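Long-range contacts in yeast glycogen phosphorylase (Saccharomyces cerevisiae, PDB 1YGP), which belongs to the carbohydrate phosphorylase family, whose members have the two-domain GT-B fold, and carries pyridoxal-5'-phosphate in a pocket of its chain: residues T93-R98 against P358-I363; S478-G483 against D870-V875; I668-C673 against N802-L807. All coordinates share one frame; numbering follows the deposited sequence.

Contact 1 (T93-R98 against P358-I363)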
loop_
_atom_site.group_PDB
_atom_site.type_symbol
_atom_site.label_atom_id
_atom_site.label_comp_id
_atom_site.label_asym_id
_atom_site.label_seq_id
_atom_site.Cartn_x
_atom_site.Cartn_y
_atom_site.Cartn_z
ATOM N N THR A 93 12.948 27.911 -14.098
ATOM C CA THR A 93 13.130 29.303 -14.434
ATOM C C THR A 93 14.532 29.581 -14.939
ATOM O O THR A 93 14.683 30.438 -15.806
ATOM C CB THR A 93 12.801 30.117 -13.172
ATOM O OG1 THR A 93 11.374 30.093 -13.091
ATOM C CG2 THR A 93 13.357 31.522 -13.157
ATOM N N ARG A 94 15.562 28.892 -14.451
ATOM C CA ARG A 94 16.912 29.215 -14.852
ATOM C C ARG A 94 17.490 28.299 -15.907
ATOM O O ARG A 94 18.585 28.545 -16.394
ATOM C CB ARG A 94 17.847 29.211 -13.649
ATOM C CG ARG A 94 17.593 30.316 -12.629
ATOM C CD ARG A 94 18.845 30.436 -11.757
ATOM N NE ARG A 94 18.651 31.205 -10.528
ATOM C CZ ARG A 94 19.575 31.232 -9.550
ATOM N NH1 ARG A 94 20.734 30.563 -9.650
ATOM N NH2 ARG A 94 19.324 31.901 -8.424
ATOM N N ASP A 95 16.798 27.245 -16.294
ATOM C CA ASP A 95 17.256 26.259 -17.266
ATOM C C ASP A 95 18.748 25.887 -17.345
ATOM O O ASP A 95 19.379 26.020 -18.404
ATOM C CB ASP A 95 16.792 26.717 -18.616
ATOM C CG ASP A 95 16.240 25.558 -19.415
ATOM O OD1 ASP A 95 16.943 24.577 -19.660
ATOM O OD2 ASP A 95 15.090 25.670 -19.825
ATOM N N PRO A 96 19.404 25.451 -16.258
ATOM C CA PRO A 96 20.809 25.105 -16.293
ATOM C C PRO A 96 20.989 23.722 -16.907
ATOM O O PRO A 96 20.004 23.000 -17.093
ATOM C CB PRO A 96 21.170 25.241 -14.845
ATOM C CG PRO A 96 19.982 24.692 -14.121
ATOM C CD PRO A 96 18.840 25.258 -14.923
ATOM N N LYS A 97 22.213 23.302 -17.222
ATOM C CA LYS A 97 22.411 21.933 -17.679
ATOM C C LYS A 97 22.147 21.060 -16.442
ATOM O O LYS A 97 22.529 21.435 -15.323
ATOM C CB LYS A 97 23.844 21.729 -18.159
ATOM C CG LYS A 97 24.080 20.362 -18.760
ATOM C CD LYS A 97 25.489 20.187 -19.258
ATOM C CE LYS A 97 25.459 18.915 -20.075
ATOM N NZ LYS A 97 26.766 18.585 -20.594
ATOM N N ARG A 98 21.490 19.925 -16.620
ATOM C CA ARG A 98 21.108 19.067 -15.526
ATOM C C ARG A 98 21.805 17.737 -15.681
ATOM O O ARG A 98 22.161 17.296 -16.781
ATOM C CB ARG A 98 19.605 18.817 -15.516
ATOM C CG ARG A 98 18.767 20.057 -15.313
ATOM C CD ARG A 98 17.334 19.693 -14.957
ATOM N NE ARG A 98 16.494 20.861 -15.159
ATOM C CZ ARG A 98 15.446 21.164 -14.403
ATOM N NH1 ARG A 98 15.062 20.417 -13.364
ATOM N NH2 ARG A 98 14.742 22.243 -14.728
ATOM N N PRO A 358 22.709 17.879 -25.826
ATOM C CA PRO A 358 23.960 17.665 -25.103
ATOM C C PRO A 358 24.368 18.862 -24.264
ATOM O O PRO A 358 25.020 18.732 -23.236
ATOM C CB PRO A 358 24.960 17.361 -26.161
ATOM C CG PRO A 358 24.123 16.798 -27.261
ATOM C CD PRO A 358 22.970 17.778 -27.254
ATOM N N ASP A 359 23.975 20.072 -24.639
ATOM C CA ASP A 359 24.359 21.225 -23.849
ATOM C C ASP A 359 23.480 21.346 -22.611
ATOM O O ASP A 359 23.806 22.079 -21.679
ATOM C CB ASP A 359 24.257 22.476 -24.726
ATOM C CG ASP A 359 25.116 22.383 -25.984
ATOM O OD1 ASP A 359 26.326 22.181 -25.859
ATOM O OD2 ASP A 359 24.577 22.498 -27.090
ATOM N N GLN A 360 22.337 20.667 -22.581
ATOM C CA GLN A 360 21.440 20.735 -21.447
ATOM C C GLN A 360 21.311 19.449 -20.637
ATOM O O GLN A 360 20.971 19.527 -19.460
ATOM C CB GLN A 360 20.055 21.154 -21.927
ATOM C CG GLN A 360 19.994 22.516 -22.591
ATOM C CD GLN A 360 20.344 23.669 -21.659
ATOM O OE1 GLN A 360 19.672 23.906 -20.663
ATOM N NE2 GLN A 360 21.388 24.450 -21.919
ATOM N N VAL A 361 21.560 18.244 -21.125
ATOM C CA VAL A 361 21.338 17.058 -20.324
ATOM C C VAL A 361 22.637 16.297 -20.158
ATOM O O VAL A 361 23.304 16.074 -21.161
ATOM C CB VAL A 361 20.296 16.159 -21.019
ATOM C CG1 VAL A 361 20.042 14.905 -20.212
ATOM C CG2 VAL A 361 18.990 16.887 -21.138
ATOM N N ALA A 362 23.018 15.855 -18.960
ATOM C CA ALA A 362 24.187 14.993 -18.768
ATOM C C ALA A 362 23.649 13.702 -18.147
ATOM O O ALA A 362 23.048 13.802 -17.078
ATOM C CB ALA A 362 25.150 15.638 -17.795
ATOM N N ILE A 363 23.731 12.492 -18.695
ATOM C CA ILE A 363 23.176 11.313 -18.040
ATOM C C ILE A 363 24.338 10.403 -17.673
ATOM O O ILE A 363 25.139 10.017 -18.544
ATOM C CB ILE A 363 22.173 10.527 -18.972
ATOM C CG1 ILE A 363 21.092 11.445 -19.565
ATOM C CG2 ILE A 363 21.510 9.418 -18.133
ATOM C CD1 ILE A 363 20.028 10.741 -20.445
#
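The backbone oxygen of Gln-360 is held from two adjacent places on 93-98. Arg-98 N donates to Gln-360 O over 2.9 Å in a nearly straight bond (166° at the hydrogen), and Lys-97 CA lies 3.3 Å from Gln-360 O, a CA-H...O contact beside it. A second backbone bond follows, from Ala-362 N to Arg-98 O at 2.7 Å, and the two together make the parallel bridge that pairs Arg-98 with Val-361. Lys-97 carries much of the side-chain contact. It stretches out past CG, its first torsion (chi1 -175°) turning it from the backbone N so that it runs alongside the short helix 357-360. Its methylenes pass the backbone oxygens, Lys-97 CG 3.4 Å from Asp-359 O, and Lys-97 CE comes within 4.0 Å of Ala-362 CB. A lysine suits this path because its long aliphatic part can follow the backbone while Lys-97 NZ reaches carbonyl groups: a weak bond to Pro-358 O at 3.2 Å, and another bond to Trp-873 O. The Gln-360 side chain folds at chi2 and crosses the Asp-95 side chain at about a right angle; the Asp-95 carboxylate forms a salt bridge with Arg-352. Asp-95 has a positive phi of 34°, which breaks the helical course of 65-94 and lets the chain swing into the strand. The contact thus sits where helices 65-94 and 357-360 give way to neighbouring parallel strands, 98-102 and 361-366, in the large mixed sheet. Arg-98 and Val-361 share the face that meets helix 322-350, and Pro-358 packs on helix 389-399.

Contact 2 (S478-G483 against D870-V875)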
loop_
_atom_site.group_PDB
_atom_site.type_symbol
_atom_site.label_atom_id
_atom_site.label_comp_id
_atom_site.label_asym_id
_atom_site.label_seq_id
_atom_site.Cartn_x
_atom_site.Cartn_y
_atom_site.Cartn_z
ATOM N N SER A 478 29.043 6.483 -25.089
ATOM C CA SER A 478 29.338 7.528 -24.122
ATOM C C SER A 478 30.430 8.477 -24.588
ATOM O O SER A 478 31.269 8.112 -25.413
ATOM C CB SER A 478 29.806 6.907 -22.837
ATOM O OG SER A 478 28.862 5.986 -22.335
ATOM N N HIS A 479 30.494 9.705 -24.088
ATOM C CA HIS A 479 31.639 10.519 -24.406
ATOM C C HIS A 479 32.714 10.404 -23.338
ATOM O O HIS A 479 33.733 11.090 -23.446
ATOM C CB HIS A 479 31.253 11.972 -24.543
ATOM C CG HIS A 479 30.962 12.703 -23.250
ATOM N ND1 HIS A 479 29.775 12.847 -22.692
ATOM C CD2 HIS A 479 31.881 13.375 -22.478
ATOM C CE1 HIS A 479 29.921 13.583 -21.616
ATOM N NE2 HIS A 479 31.191 13.892 -21.496
ATOM N N LYS A 480 32.539 9.668 -22.241
ATOM C CA LYS A 480 33.586 9.586 -21.230
ATOM C C LYS A 480 33.400 8.277 -20.507
ATOM O O LYS A 480 32.227 7.921 -20.327
ATOM C CB LYS A 480 33.437 10.727 -20.255
ATOM C CG LYS A 480 34.601 10.903 -19.302
ATOM C CD LYS A 480 35.818 11.386 -20.051
ATOM C CE LYS A 480 35.579 12.748 -20.672
ATOM N NZ LYS A 480 36.744 13.128 -21.443
ATOM N N VAL A 481 34.427 7.501 -20.146
ATOM C CA VAL A 481 34.202 6.347 -19.275
ATOM C C VAL A 481 35.155 6.574 -18.109
ATOM O O VAL A 481 36.175 7.248 -18.263
ATOM C CB VAL A 481 34.453 4.926 -19.978
ATOM C CG1 VAL A 481 34.747 5.150 -21.442
ATOM C CG2 VAL A 481 35.544 4.112 -19.297
ATOM N N ASN A 482 34.844 6.125 -16.903
ATOM C CA ASN A 482 35.738 6.351 -15.781
ATOM C C ASN A 482 35.799 5.194 -14.826
ATOM O O ASN A 482 34.825 4.466 -14.653
ATOM C CB ASN A 482 35.338 7.588 -14.969
ATOM C CG ASN A 482 33.998 7.521 -14.248
ATOM O OD1 ASN A 482 32.936 7.759 -14.839
ATOM N ND2 ASN A 482 34.000 7.208 -12.958
ATOM N N GLY A 483 36.961 4.958 -14.254
ATOM C CA GLY A 483 37.085 3.963 -13.213
ATOM C C GLY A 483 36.867 4.682 -11.877
ATOM O O GLY A 483 36.827 5.921 -11.796
ATOM N N ASP A 870 33.223 18.943 -13.005
ATOM C CA ASP A 870 34.138 19.678 -13.837
ATOM C C ASP A 870 34.757 18.938 -15.002
ATOM O O ASP A 870 35.030 19.594 -16.012
ATOM C CB ASP A 870 35.224 20.243 -12.950
ATOM C CG ASP A 870 34.666 21.236 -11.931
ATOM O OD1 ASP A 870 33.687 21.937 -12.242
ATOM O OD2 ASP A 870 35.221 21.299 -10.824
ATOM N N THR A 871 34.991 17.627 -14.979
ATOM C CA THR A 871 35.631 17.027 -16.136
ATOM C C THR A 871 34.654 16.372 -17.100
ATOM O O THR A 871 34.820 16.385 -18.323
ATOM C CB THR A 871 36.685 15.995 -15.673
ATOM O OG1 THR A 871 36.039 14.959 -14.954
ATOM C CG2 THR A 871 37.717 16.642 -14.768
ATOM N N ILE A 872 33.587 15.816 -16.536
ATOM C CA ILE A 872 32.668 15.029 -17.326
ATOM C C ILE A 872 31.391 15.763 -17.659
ATOM O O ILE A 872 31.058 15.907 -18.833
ATOM C CB ILE A 872 32.400 13.705 -16.537
ATOM C CG1 ILE A 872 33.751 12.952 -16.344
ATOM C CG2 ILE A 872 31.383 12.843 -17.284
ATOM C CD1 ILE A 872 33.803 11.685 -15.474
ATOM N N TRP A 873 30.653 16.211 -16.652
ATOM C CA TRP A 873 29.346 16.773 -16.914
ATOM C C TRP A 873 29.344 18.205 -17.424
ATOM O O TRP A 873 28.398 18.646 -18.074
ATOM C CB TRP A 873 28.489 16.700 -15.644
ATOM C CG TRP A 873 28.211 15.294 -15.116
ATOM C CD1 TRP A 873 28.182 14.178 -15.929
ATOM C CD2 TRP A 873 28.040 14.978 -13.790
ATOM N NE1 TRP A 873 28.019 13.165 -15.118
ATOM C CE2 TRP A 873 27.929 13.579 -13.846
ATOM C CE3 TRP A 873 27.968 15.663 -12.572
ATOM C CZ2 TRP A 873 27.755 12.837 -12.684
ATOM C CZ3 TRP A 873 27.788 14.917 -11.415
ATOM C CH2 TRP A 873 27.685 13.521 -11.468
ATOM N N ASN A 874 30.395 18.942 -17.055
ATOM C CA ASN A 874 30.571 20.358 -17.354
ATOM C C ASN A 874 29.314 21.064 -16.899
ATOM O O ASN A 874 28.594 21.753 -17.616
ATOM C CB ASN A 874 30.825 20.562 -18.850
ATOM C CG ASN A 874 32.049 19.763 -19.285
ATOM O OD1 ASN A 874 31.969 18.862 -20.120
ATOM N ND2 ASN A 874 33.237 19.983 -18.734
ATOM N N VAL A 875 29.103 20.874 -15.605
ATOM C CA VAL A 875 27.913 21.356 -14.945
ATOM C C VAL A 875 28.335 22.360 -13.865
ATOM O O VAL A 875 29.386 22.201 -13.240
ATOM C CB VAL A 875 27.231 20.030 -14.479
ATOM C CG1 VAL A 875 27.049 19.958 -12.990
ATOM C CG2 VAL A 875 25.897 19.926 -15.189
#
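Ile-872 meets three residues of 478-483, two through its side chain and one through its backbone. Ile-872 CG1 lies 3.7 Å from Lys-480 CG, where the two side chains pass at a slant, and Ile-872 CD1 reaches to 4.1 Å from Asn-482 OD1. The third partner is His-479, whose NE2 makes a weak hydrogen bond to Ile-872 O at 3.3 Å. The carbonyl oxygen stands at the edge of the imidazole, near the ring plane. A chi1 of 74° puts His-479 CG between its backbone N and carbonyl carbon, and the ring beyond it is turned to meet one of the last carbonyls of helix 861-873. This is the C-terminal helix which, as in many GT-B proteins, returns to pack on the sheet of the N-terminal domain. Alternation along the strand points Lys-480 and Asn-482 at the helix and Val-481 the other way. A branched isoleucine suits this place, since it also touches Ala-401 and Val-510 on the strands either side of 478-483, and Gln-364 on strand 361-366 one further across. Lys-480 offers its aliphatic part here, bending at chi2 and chi3, while NZ makes a weak bond to Ser-507 O. In the next shell, Thr-403 OG1 bonds Asn-482 OD1, and Asn-482 ND2 pairs with Tyr-868 OH of the same helix.

Contact 3 (I668-C673 against N802-L807)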
loop_
_atom_site.group_PDB
_atom_site.type_symbol
_atom_site.label_atom_id
_atom_site.label_comp_id
_atom_site.label_asym_id
_atom_site.label_seq_id
_atom_site.Cartn_x
_atom_site.Cartn_y
_atom_site.Cartn_z
ATOM N N ILE A 668 29.014 -18.656 6.503
ATOM C CA ILE A 668 28.200 -18.077 7.563
ATOM C C ILE A 668 27.973 -19.130 8.633
ATOM O O ILE A 668 28.124 -18.779 9.805
ATOM C CB ILE A 668 26.867 -17.560 6.978
ATOM C CG1 ILE A 668 27.144 -16.378 6.034
ATOM C CG2 ILE A 668 25.952 -17.118 8.097
ATOM C CD1 ILE A 668 25.945 -15.725 5.325
ATOM N N LYS A 669 27.706 -20.407 8.315
ATOM C CA LYS A 669 27.457 -21.409 9.349
ATOM C C LYS A 669 28.726 -21.601 10.164
ATOM O O LYS A 669 28.685 -21.584 11.401
ATOM C CB LYS A 669 27.040 -22.755 8.739
ATOM C CG LYS A 669 26.764 -23.897 9.725
ATOM C CD LYS A 669 25.710 -23.422 10.710
ATOM C CE LYS A 669 25.491 -24.285 11.951
ATOM N NZ LYS A 669 24.847 -25.534 11.601
ATOM N N LEU A 670 29.865 -21.668 9.475
ATOM C CA LEU A 670 31.144 -21.861 10.117
ATOM C C LEU A 670 31.447 -20.764 11.118
ATOM O O LEU A 670 31.879 -21.119 12.223
ATOM C CB LEU A 670 32.230 -21.931 9.044
ATOM C CG LEU A 670 33.579 -22.642 9.266
ATOM C CD1 LEU A 670 34.666 -21.594 9.066
ATOM C CD2 LEU A 670 33.650 -23.341 10.629
ATOM N N ILE A 671 31.178 -19.482 10.815
ATOM C CA ILE A 671 31.421 -18.379 11.747
ATOM C C ILE A 671 30.556 -18.599 12.978
ATOM O O ILE A 671 31.036 -18.505 14.112
ATOM C CB ILE A 671 31.060 -17.023 11.121
ATOM C CG1 ILE A 671 31.915 -16.734 9.899
ATOM C CG2 ILE A 671 31.320 -15.932 12.134
ATOM C CD1 ILE A 671 31.432 -15.588 8.962
ATOM N N ASN A 672 29.301 -18.990 12.758
ATOM C CA ASN A 672 28.352 -19.233 13.841
ATOM C C ASN A 672 28.728 -20.398 14.740
ATOM O O ASN A 672 28.558 -20.351 15.962
ATOM C CB ASN A 672 26.965 -19.461 13.252
ATOM C CG ASN A 672 26.358 -18.151 12.767
ATOM O OD1 ASN A 672 26.317 -17.166 13.505
ATOM N ND2 ASN A 672 25.863 -18.074 11.537
ATOM N N CYS A 673 29.312 -21.421 14.149
ATOM C CA CYS A 673 29.827 -22.535 14.906
ATOM C C CYS A 673 31.032 -22.126 15.772
ATOM O O CYS A 673 31.106 -22.427 16.982
ATOM C CB CYS A 673 30.215 -23.626 13.941
ATOM S SG CYS A 673 28.783 -24.285 13.043
ATOM N N ASN A 802 31.349 -33.627 9.038
ATOM C CA ASN A 802 32.017 -33.423 7.775
ATOM C C ASN A 802 31.223 -32.420 6.944
ATOM O O ASN A 802 31.308 -32.341 5.720
ATOM C CB ASN A 802 32.162 -34.783 7.067
ATOM C CG ASN A 802 33.629 -35.051 6.733
ATOM O OD1 ASN A 802 33.985 -35.261 5.574
ATOM N ND2 ASN A 802 34.573 -35.035 7.668
ATOM N N GLU A 803 30.471 -31.553 7.625
ATOM C CA GLU A 803 29.712 -30.485 6.977
ATOM C C GLU A 803 30.583 -29.435 6.294
ATOM O O GLU A 803 30.275 -28.976 5.191
ATOM C CB GLU A 803 28.833 -29.799 8.006
ATOM C CG GLU A 803 28.006 -28.673 7.413
ATOM C CD GLU A 803 26.729 -28.409 8.175
ATOM O OE1 GLU A 803 26.786 -27.795 9.237
ATOM O OE2 GLU A 803 25.676 -28.827 7.704
ATOM N N PHE A 804 31.703 -29.067 6.934
ATOM C CA PHE A 804 32.589 -28.016 6.437
ATOM C C PHE A 804 33.665 -28.477 5.463
ATOM O O PHE A 804 34.591 -27.739 5.119
ATOM C CB PHE A 804 33.220 -27.309 7.653
ATOM C CG PHE A 804 32.174 -26.593 8.511
ATOM C CD1 PHE A 804 31.217 -25.744 7.919
ATOM C CD2 PHE A 804 32.147 -26.805 9.888
ATOM C CE1 PHE A 804 30.239 -25.124 8.705
ATOM C CE2 PHE A 804 31.169 -26.184 10.672
ATOM C CZ PHE A 804 30.217 -25.348 10.082
ATOM N N LYS A 805 33.482 -29.687 4.923
ATOM C CA LYS A 805 34.434 -30.308 4.019
ATOM C C LYS A 805 34.614 -29.572 2.697
ATOM O O LYS A 805 35.776 -29.349 2.367
ATOM C CB LYS A 805 34.029 -31.754 3.715
ATOM C CG LYS A 805 35.260 -32.624 3.690
ATOM C CD LYS A 805 35.153 -33.914 2.901
ATOM C CE LYS A 805 36.314 -34.844 3.246
ATOM N NZ LYS A 805 37.617 -34.188 3.244
ATOM N N PRO A 806 33.641 -29.138 1.886
ATOM C CA PRO A 806 33.875 -28.418 0.629
ATOM C C PRO A 806 34.831 -27.230 0.715
ATOM O O PRO A 806 35.633 -26.984 -0.193
ATOM C CB PRO A 806 32.500 -28.031 0.193
ATOM C CG PRO A 806 31.698 -29.213 0.654
ATOM C CD PRO A 806 32.221 -29.397 2.058
ATOM N N LEU A 807 34.788 -26.527 1.852
ATOM C CA LEU A 807 35.667 -25.404 2.125
ATOM C C LEU A 807 37.105 -25.913 2.250
ATOM O O LEU A 807 37.974 -25.529 1.466
ATOM C CB LEU A 807 35.190 -24.736 3.412
ATOM C CG LEU A 807 35.818 -23.425 3.831
ATOM C CD1 LEU A 807 35.711 -22.419 2.691
ATOM C CD2 LEU A 807 35.108 -22.909 5.070
#
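Leu-670, in the middle of helix 662-678, faces Phe-804 with their CA atoms 7.3 Å apart, the latter being the N-cap residue of helix 805-813 within a type I turn from Asn-802 to Lys-805. Phe-804 projects its ring onto the helix surface. Leu-670 CD2 lies over one face of the Phe-804 ring, 3.8 Å from the centroid and 14° off the normal, which makes a CH-pi contact. A chi1 of -156° turns the leucine side chain toward the ring, where the CD2 branch lies over its face. At the ring edge Cys-673 SG approaches Phe-804 CZ to 3.5 Å, a sulfur-aromatic contact near the ring plane, and Lys-669 CG stands 3.8 Å from the same CZ. A flat aromatic suits this buried spot: its edge points at Lys-669 and Cys-673, one helical turn apart, and its face takes Leu-670. Lys-669 then bends so that Lys-669 NZ makes a long salt bridge with Glu-803 OE1 (3.8 Å). Tyr-204 OH bonds weakly to both charged groups. Leu-807 CD2 adds apolar contact with Leu-670 CD1. Helix 662-678 joins adjacent parallel strands 649-654 and 688-693, so Phe-804 packs on the outer side of a beta-alpha-beta crossover of the kind that builds the Rossmann-like domains of the GT-B fold.

How the contacts relate
Contacts 1 and 2 are neighbours, their centres about 14 Å apart, on the nine-stranded mixed sheet, where strands 98-102, 361-366, 400-404 and 478-483 follow one another. They touch directly: Ala-362 CB packs 3.8 Å from Trp-873 CD1, and Val-875 lies against Lys-97. The end of the C-terminal helix therefore ties the two together. Contact 3 belongs to the other half of the molecule, beside the six-stranded parallel sheet, with its centre about 54 Å from that of contact 1 and about 46 Å from that of contact 2. Along the chain contact 1 closes first; contact 2 then opens, and contact 3 falls between its two segments. The chain thus builds the second domain before returning to the first.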